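Local coordinates for protein rutinosidase (Aspergillus niger, PDB 6I1A) that acts as a secreted family 5 glycoside hydrolase that splits the disaccharide rutinose from glycosides such as rutin, and may also transfer glycosyl groups, at residues P208-D213 and G243-P248; P65-R70 and Q107-N112. All coordinates share one frame; numbering follows the deposited sequence.

Contact 1 (P208-D213 and G243-P248); sequences PLALTD and GSFKYP. With NAG (2-acetamido-2-deoxy-beta-D-glucopyranose), chain F; EDO (1,2-ethanediol), chain H.
Lys246 reaches along Pro208 to grip the loop 208-213 by two backbone carbonyls. Its chain bends about CB-CG (chi2 -60°) and again about CG-CD, which brings NZ in between the two acceptors. NZ lies 2.9 Å from Leu211 O in a nearly linear approach (C=O...N angle 163°). Pro208 O also accepts from NZ at 2.9 Å, but here the donor sits 27° out of the carbonyl plane. One ammonium group therefore ties both ends of the turn 208-211, whose own bond from Leu211 N to Pro208 O is weak. A water 2.8 Å from Lys246 NZ links it to Asp213 OD1, and Asp274 of the second subunit forms a salt bridge with the same nitrogen; these acidic partners would favour the protonated lysine.

The apolar contacts flank this polar centre. Pro208 CG makes a CH-pi contact over one face of Tyr247, 4.3 Å from the ring centroid and offset toward the rim, while also lying 3.5 Å from Phe245 O. Ala210 CB meets the edge of the Phe245 ring at CD2 (4.4 Å). Leu211 CD2 rests 3.8 Å from Ser244 CB; the hydroxyl of that serine bonds to Pro195 O.

The type II' turn Gly243-Lys246 carries Ser244, Phe245 and Lys246, with Tyr247 directly after it; an ethanediol, probably from the crystallisation liquor, accepts from Gly243 N through O2 at 2.9 Å and donates through O1 to Lys246 O. Both segments lie in beta-alpha loops of the TIM barrel: 208-213 ends the one between strand 187-190 and helix 213-233, where Thr212 is the N-cap and bonds to Gly215 N, and 243-248 belongs to the one between strand 239-241 and helix 248-252, whose Trp251 packs against Leu211 and Lys246.

Contact 2 (P65-R70 and Q107-N112); sequences PVLEHR and QLYSGN. With NAG (2-acetamido-2-deoxy-beta-D-glucopyranose), chain C; EDO (1,2-ethanediol), chain N.
Leu67 and Glu68, on helix 63-73, face an irregular stretch that carries Tyr109 and Asn112, with CA atoms 8.1 Å apart for Leu67 and Tyr109 and 7.2 Å for Glu68 and Asn112. This stretch is part of a beta-alpha connection of the TIM barrel, leading from strand 90-95 to helix 113-128, with Asn112 at the N-cap position.

Glu68 carries the polar part of the contact. A bend in its chain (chi2 -70°) turns the carboxylate toward the loop, where OE2 accepts two bonds. Asn112 N comes to its syn lone pair at 2.9 Å with an N-H...O angle of 162°, and Tyr109 OH donates to the anti lone pair at 2.6 Å. Backbone and phenol thus fix the carboxylate's rotation; it meets the tyrosine ring at the edge, the two planes 84° apart. Gly111 CA passes 3.4 Å from the same OE2.

One residue earlier on the helix, Leu67 CD1 packs on Tyr109 CB at 3.8 Å, the two side chains lying alongside and running opposite ways. Leu67 also touches Phe41 of helix 39-45 and Gln33.

Asn112 is N-glycosylated, its ND2 bonded to C1 of the sugar. A water donates to Glu68 OE1 at 2.7 Å and accepts a weak bond from Asn112 ND2.

How the contacts relate
Contact 1 is partly buried and also takes in the second subunit, whereas contact 2 lies at the surface and is touched by no other protein chain of the assembly. They sit on opposite sides of the chain's centre, their centres 32 Å apart, and do not touch. Contact 1 joins two beta-alpha loops of the barrel; contact 2 joins one such loop to a helix that precedes the strand feeding it. The polar logic is inverted: a lysine donates to backbone carbonyls in contact 1, while a glutamate accepts from a backbone N-H and a phenol in contact 2. Each has glycan nearby, but only contact 2 includes an attachment residue.

Contact 1 (P208-D213 and G243-P248)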
loop_
_atom_site.group_PDB
_atom_site.type_symbol
_atom_site.label_atom_id
_atom_site.label_comp_id
_atom_site.label_asym_id
_atom_site.label_seq_id
_atom_site.Cartn_x
_atom_site.Cartn_y
_atom_site.Cartn_z
ATOM N N PRO A 208 -5.677 -2.297 -3.929
ATOM C CA PRO A 208 -6.359 -1.982 -5.194
ATOM C C PRO A 208 -5.987 -2.924 -6.340
ATOM O O PRO A 208 -6.749 -2.993 -7.307
ATOM C CB PRO A 208 -5.894 -0.554 -5.485
ATOM C CG PRO A 208 -5.750 0.035 -4.076
ATOM C CD PRO A 208 -5.100 -1.074 -3.304
ATOM N N LEU A 209 -4.862 -3.586 -6.277
ATOM C CA LEU A 209 -4.437 -4.454 -7.391
ATOM C C LEU A 209 -5.213 -5.772 -7.383
ATOM O O LEU A 209 -5.044 -6.559 -8.322
ATOM C CB LEU A 209 -2.944 -4.754 -7.282
ATOM C CG LEU A 209 -2.032 -3.527 -7.412
ATOM C CD1 LEU A 209 -0.588 -3.994 -7.468
ATOM C CD2 LEU A 209 -2.432 -2.626 -8.591
ATOM N N ALA A 210 -6.084 -6.008 -6.386
ATOM C CA ALA A 210 -6.882 -7.255 -6.371
ATOM C C ALA A 210 -8.008 -7.182 -7.400
ATOM O O ALA A 210 -8.538 -8.259 -7.745
ATOM C CB ALA A 210 -7.458 -7.437 -5.014
ATOM N N LEU A 211 -8.348 -6.036 -7.920
ATOM C CA LEU A 211 -9.472 -5.858 -8.884
ATOM C C LEU A 211 -8.993 -5.025 -10.057
ATOM O O LEU A 211 -8.572 -3.859 -9.838
ATOM C CB LEU A 211 -10.671 -5.253 -8.147
ATOM C CG LEU A 211 -11.957 -5.057 -8.985
ATOM C CD1 LEU A 211 -12.569 -6.425 -9.371
ATOM C CD2 LEU A 211 -12.973 -4.217 -8.231
ATOM N N THR A 212 -9.035 -5.599 -11.244
ATOM C CA THR A 212 -8.663 -4.878 -12.487
ATOM C C THR A 212 -9.771 -3.917 -12.915
ATOM O O THR A 212 -10.899 -3.998 -12.446
ATOM C CB THR A 212 -8.339 -5.814 -13.651
ATOM O OG1 THR A 212 -9.569 -6.395 -14.118
ATOM C CG2 THR A 212 -7.388 -6.908 -13.243
ATOM N N ASP A 213 -9.451 -2.963 -13.808
ATOM C CA ASP A 213 -10.490 -2.081 -14.357
ATOM C C ASP A 213 -11.563 -2.891 -15.084
ATOM O O ASP A 213 -12.757 -2.548 -14.981
ATOM C CB ASP A 213 -9.870 -1.042 -15.309
ATOM C CG ASP A 213 -9.281 0.196 -14.617
ATOM O OD1 ASP A 213 -9.598 0.540 -13.405
ATOM O OD2 ASP A 213 -8.484 0.859 -15.301
ATOM N N GLY A 243 -16.709 -1.965 -2.317
ATOM C CA GLY A 243 -15.990 -1.818 -3.582
ATOM C C GLY A 243 -14.607 -2.410 -3.539
ATOM O O GLY A 243 -13.631 -1.777 -3.957
ATOM N N SER A 244 -14.499 -3.656 -3.101
ATOM C CA SER A 244 -13.209 -4.371 -3.026
ATOM C C SER A 244 -12.290 -3.545 -2.117
ATOM O O SER A 244 -12.724 -3.006 -1.106
ATOM C CB SER A 244 -12.664 -4.650 -4.418
ATOM O OG SER A 244 -11.599 -5.593 -4.403
ATOM N N PHE A 245 -11.031 -3.398 -2.504
ATOM C CA PHE A 245 -10.013 -2.654 -1.736
ATOM C C PHE A 245 -9.585 -1.458 -2.535
ATOM O O PHE A 245 -8.520 -0.904 -2.243
ATOM C CB PHE A 245 -8.857 -3.579 -1.353
ATOM C CG PHE A 245 -9.305 -4.840 -0.666
ATOM C CD1 PHE A 245 -9.708 -4.806 0.673
ATOM C CD2 PHE A 245 -9.400 -6.013 -1.366
ATOM C CE1 PHE A 245 -10.166 -5.989 1.272
ATOM C CE2 PHE A 245 -9.853 -7.172 -0.784
ATOM C CZ PHE A 245 -10.239 -7.158 0.522
ATOM N N LYS A 246 -10.400 -0.978 -3.473
ATOM C CA LYS A 246 -10.174 0.332 -4.118
ATOM C C LYS A 246 -10.458 1.424 -3.096
ATOM O O LYS A 246 -11.345 1.264 -2.185
ATOM C CB LYS A 246 -11.156 0.523 -5.282
ATOM C CG LYS A 246 -11.047 -0.520 -6.314
ATOM C CD LYS A 246 -9.736 -0.602 -6.956
ATOM C CE LYS A 246 -9.720 -1.057 -8.390
ATOM N NZ LYS A 246 -8.308 -1.100 -8.887
ATOM N N TYR A 247 -9.778 2.532 -3.215
ATOM C CA TYR A 247 -10.180 3.716 -2.411
ATOM C C TYR A 247 -11.590 4.120 -2.817
ATOM O O TYR A 247 -11.953 3.977 -3.976
ATOM C CB TYR A 247 -9.123 4.771 -2.648
ATOM C CG TYR A 247 -7.784 4.236 -2.192
ATOM C CD1 TYR A 247 -7.706 3.175 -1.269
ATOM C CD2 TYR A 247 -6.652 4.564 -2.864
ATOM C CE1 TYR A 247 -6.483 2.587 -0.931
ATOM C CE2 TYR A 247 -5.422 4.038 -2.499
ATOM C CZ TYR A 247 -5.325 3.060 -1.533
ATOM O OH TYR A 247 -4.087 2.502 -1.293
ATOM N N PRO A 248 -12.462 4.586 -1.878
ATOM C CA PRO A 248 -13.802 5.014 -2.244
ATOM C C PRO A 248 -13.767 6.010 -3.393
ATOM O O PRO A 248 -14.679 5.996 -4.219
ATOM C CB PRO A 248 -14.365 5.627 -0.943
ATOM C CG PRO A 248 -13.607 4.879 0.156
ATOM C CD PRO A 248 -12.242 4.648 -0.417
HETATM C C1 NAG F . -2.541 -8.065 -11.042
HETATM C C2 NAG F . -2.075 -6.641 -11.381
HETATM C C3 NAG F . -0.543 -6.714 -11.719
HETATM C C4 NAG F . 0.230 -7.357 -10.594
HETATM C C5 NAG F . -0.313 -8.749 -10.359
HETATM C C6 NAG F . 0.393 -9.457 -9.240
HETATM C C7 NAG F . -3.742 -5.141 -12.326
HETATM C C8 NAG F . -4.371 -4.619 -13.604
HETATM N N2 NAG F . -2.844 -6.089 -12.471
HETATM O O3 NAG F . -0.072 -5.350 -11.862
HETATM O O4 NAG F . 1.610 -7.542 -11.045
HETATM O O5 NAG F . -1.727 -8.592 -10.005
HETATM O O6 NAG F . 0.048 -10.841 -9.167
HETATM O O7 NAG F . -4.115 -4.737 -11.213
HETATM C C1 EDO H . -14.724 1.645 -1.604
HETATM O O1 EDO H . -13.858 1.215 -2.610
HETATM C C2 EDO H . -14.813 0.583 -0.589
HETATM O O2 EDO H . -16.072 0.129 -0.474
HETATM O O HOH W 1 -8.014 -0.318 -11.604
#

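Contact 2 (P65-R70 and Q107-N112)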
loop_
_atom_site.group_PDB
_atom_site.type_symbol
_atom_site.label_atom_id
_atom_site.label_comp_id
_atom_site.label_asym_id
_atom_site.label_seq_id
_atom_site.Cartn_x
_atom_site.Cartn_y
_atom_site.Cartn_z
ATOM N N PRO A 65 -27.814 -31.348 8.304
ATOM C CA PRO A 65 -27.998 -31.498 9.739
ATOM C C PRO A 65 -26.893 -30.835 10.587
ATOM O O PRO A 65 -27.223 -30.189 11.538
ATOM C CB PRO A 65 -28.035 -33.025 9.904
ATOM C CG PRO A 65 -28.630 -33.505 8.606
ATOM C CD PRO A 65 -28.007 -32.602 7.548
ATOM N N VAL A 66 -25.653 -30.911 10.120
ATOM C CA VAL A 66 -24.507 -30.323 10.856
ATOM C C VAL A 66 -24.654 -28.798 10.821
ATOM O O VAL A 66 -24.548 -28.167 11.864
ATOM C CB VAL A 66 -23.171 -30.788 10.277
ATOM C CG1 VAL A 66 -22.029 -29.913 10.754
ATOM C CG2 VAL A 66 -22.891 -32.246 10.620
ATOM N N LEU A 67 -24.942 -28.247 9.632
ATOM C CA LEU A 67 -25.017 -26.763 9.548
ATOM C C LEU A 67 -26.245 -26.242 10.282
ATOM O O LEU A 67 -26.166 -25.186 10.935
ATOM C CB LEU A 67 -24.951 -26.321 8.075
ATOM C CG LEU A 67 -23.595 -26.568 7.452
ATOM C CD1 LEU A 67 -23.584 -26.164 5.983
ATOM C CD2 LEU A 67 -22.497 -25.812 8.202
ATOM N N GLU A 68 -27.418 -26.896 10.153
ATOM C CA GLU A 68 -28.628 -26.429 10.838
ATOM C C GLU A 68 -28.370 -26.363 12.343
ATOM O O GLU A 68 -28.847 -25.454 13.040
ATOM C CB GLU A 68 -29.796 -27.378 10.568
ATOM C CG GLU A 68 -30.351 -27.269 9.151
ATOM C CD GLU A 68 -31.118 -26.011 8.767
ATOM O OE1 GLU A 68 -31.455 -25.243 9.666
ATOM O OE2 GLU A 68 -31.392 -25.811 7.553
ATOM N N HIS A 69 -27.623 -27.341 12.870
ATOM C CA HIS A 69 -27.320 -27.336 14.319
ATOM C C HIS A 69 -26.485 -26.087 14.655
ATOM O O HIS A 69 -26.765 -25.405 15.651
ATOM C CB HIS A 69 -26.605 -28.634 14.723
ATOM C CG HIS A 69 -26.202 -28.606 16.153
ATOM N ND1 HIS A 69 -27.123 -28.783 17.165
ATOM C CD2 HIS A 69 -25.018 -28.321 16.738
ATOM C CE1 HIS A 69 -26.499 -28.709 18.331
ATOM N NE2 HIS A 69 -25.224 -28.413 18.111
ATOM N N ARG A 70 -25.473 -25.781 13.844
ATOM C CA ARG A 70 -24.665 -24.563 14.067
ATOM C C ARG A 70 -25.527 -23.315 13.942
ATOM O O ARG A 70 -25.362 -22.368 14.755
ATOM C CB ARG A 70 -23.503 -24.546 13.084
ATOM C CG ARG A 70 -22.526 -23.382 13.316
ATOM C CD ARG A 70 -21.233 -23.551 12.570
ATOM N NE ARG A 70 -20.307 -22.449 12.699
ATOM C CZ ARG A 70 -19.399 -22.288 13.675
ATOM N NH1 ARG A 70 -19.354 -23.177 14.671
ATOM N NH2 ARG A 70 -18.602 -21.241 13.684
ATOM N N GLN A 107 -22.845 -26.580 -4.459
ATOM C CA GLN A 107 -22.569 -27.488 -3.319
ATOM C C GLN A 107 -22.808 -26.794 -1.995
ATOM O O GLN A 107 -22.749 -27.479 -0.936
ATOM C CB GLN A 107 -21.140 -27.984 -3.325
ATOM C CG GLN A 107 -20.915 -29.419 -3.636
ATOM C CD GLN A 107 -21.520 -30.457 -2.720
ATOM O OE1 GLN A 107 -22.170 -30.241 -1.657
ATOM N NE2 GLN A 107 -21.295 -31.647 -3.196
ATOM N N LEU A 108 -23.074 -25.474 -1.978
ATOM C CA LEU A 108 -23.421 -24.828 -0.713
ATOM C C LEU A 108 -24.805 -25.273 -0.255
ATOM O O LEU A 108 -25.683 -25.471 -1.132
ATOM C CB LEU A 108 -23.337 -23.307 -0.844
ATOM C CG LEU A 108 -21.946 -22.769 -1.195
ATOM C CD1 LEU A 108 -22.029 -21.273 -1.426
ATOM C CD2 LEU A 108 -20.928 -23.126 -0.141
ATOM N N TYR A 109 -25.001 -25.361 1.042
ATOM C CA TYR A 109 -26.260 -25.850 1.612
ATOM C C TYR A 109 -27.320 -24.739 1.613
ATOM O O TYR A 109 -27.084 -23.611 2.068
ATOM C CB TYR A 109 -26.031 -26.320 3.053
ATOM C CG TYR A 109 -27.284 -26.693 3.791
ATOM C CD1 TYR A 109 -28.045 -27.793 3.378
ATOM C CD2 TYR A 109 -27.697 -25.986 4.896
ATOM C CE1 TYR A 109 -29.204 -28.123 4.050
ATOM C CE2 TYR A 109 -28.841 -26.336 5.600
ATOM C CZ TYR A 109 -29.584 -27.420 5.169
ATOM O OH TYR A 109 -30.731 -27.724 5.865
ATOM N N SER A 110 -28.525 -25.076 1.093
ATOM C CA SER A 110 -29.736 -24.250 1.166
ATOM C C SER A 110 -30.686 -24.840 2.217
ATOM O O SER A 110 -31.211 -25.965 1.973
ATOM C CB SER A 110 -30.447 -24.187 -0.162
ATOM O OG SER A 110 -29.717 -23.440 -1.121
ATOM N N GLY A 111 -30.905 -24.156 3.314
ATOM C CA GLY A 111 -31.805 -24.633 4.383
ATOM C C GLY A 111 -32.574 -23.522 5.026
ATOM O O GLY A 111 -33.062 -22.639 4.325
ATOM N N ASN A 112 -32.601 -23.504 6.355
ATOM C CA ASN A 112 -33.406 -22.544 7.140
ATOM C C ASN A 112 -32.585 -21.332 7.596
ATOM O O ASN A 112 -32.997 -20.677 8.577
ATOM C CB ASN A 112 -34.042 -23.237 8.358
ATOM C CG ASN A 112 -35.277 -24.021 8.026
ATOM O OD1 ASN A 112 -35.945 -23.748 7.046
ATOM N ND2 ASN A 112 -35.535 -25.048 8.804
HETATM C C1 NAG C . -36.751 -25.759 8.543
HETATM C C2 NAG C . -36.490 -27.224 8.816
HETATM C C3 NAG C . -37.871 -27.928 8.883
HETATM C C4 NAG C . -38.882 -27.250 9.811
HETATM C C5 NAG C . -39.032 -25.760 9.462
HETATM C C6 NAG C . -40.068 -25.015 10.345
HETATM C C7 NAG C . -34.700 -28.425 7.666
HETATM C C8 NAG C . -34.200 -28.859 6.316
HETATM N N2 NAG C . -35.809 -27.728 7.643
HETATM O O3 NAG C . -37.672 -29.281 9.284
HETATM O O4 NAG C . -40.158 -27.883 9.609
HETATM O O5 NAG C . -37.689 -25.211 9.526
HETATM O O6 NAG C . -39.687 -25.116 11.724
HETATM O O7 NAG C . -34.181 -28.682 8.722
HETATM C C1 EDO N . -33.020 -21.487 0.969
HETATM O O1 EDO N . -33.404 -22.743 1.477
HETATM C C2 EDO N . -33.161 -21.336 -0.466
HETATM O O2 EDO N . -34.540 -21.310 -0.772
HETATM O O HOH W 2 -33.486 -25.829 11.272
#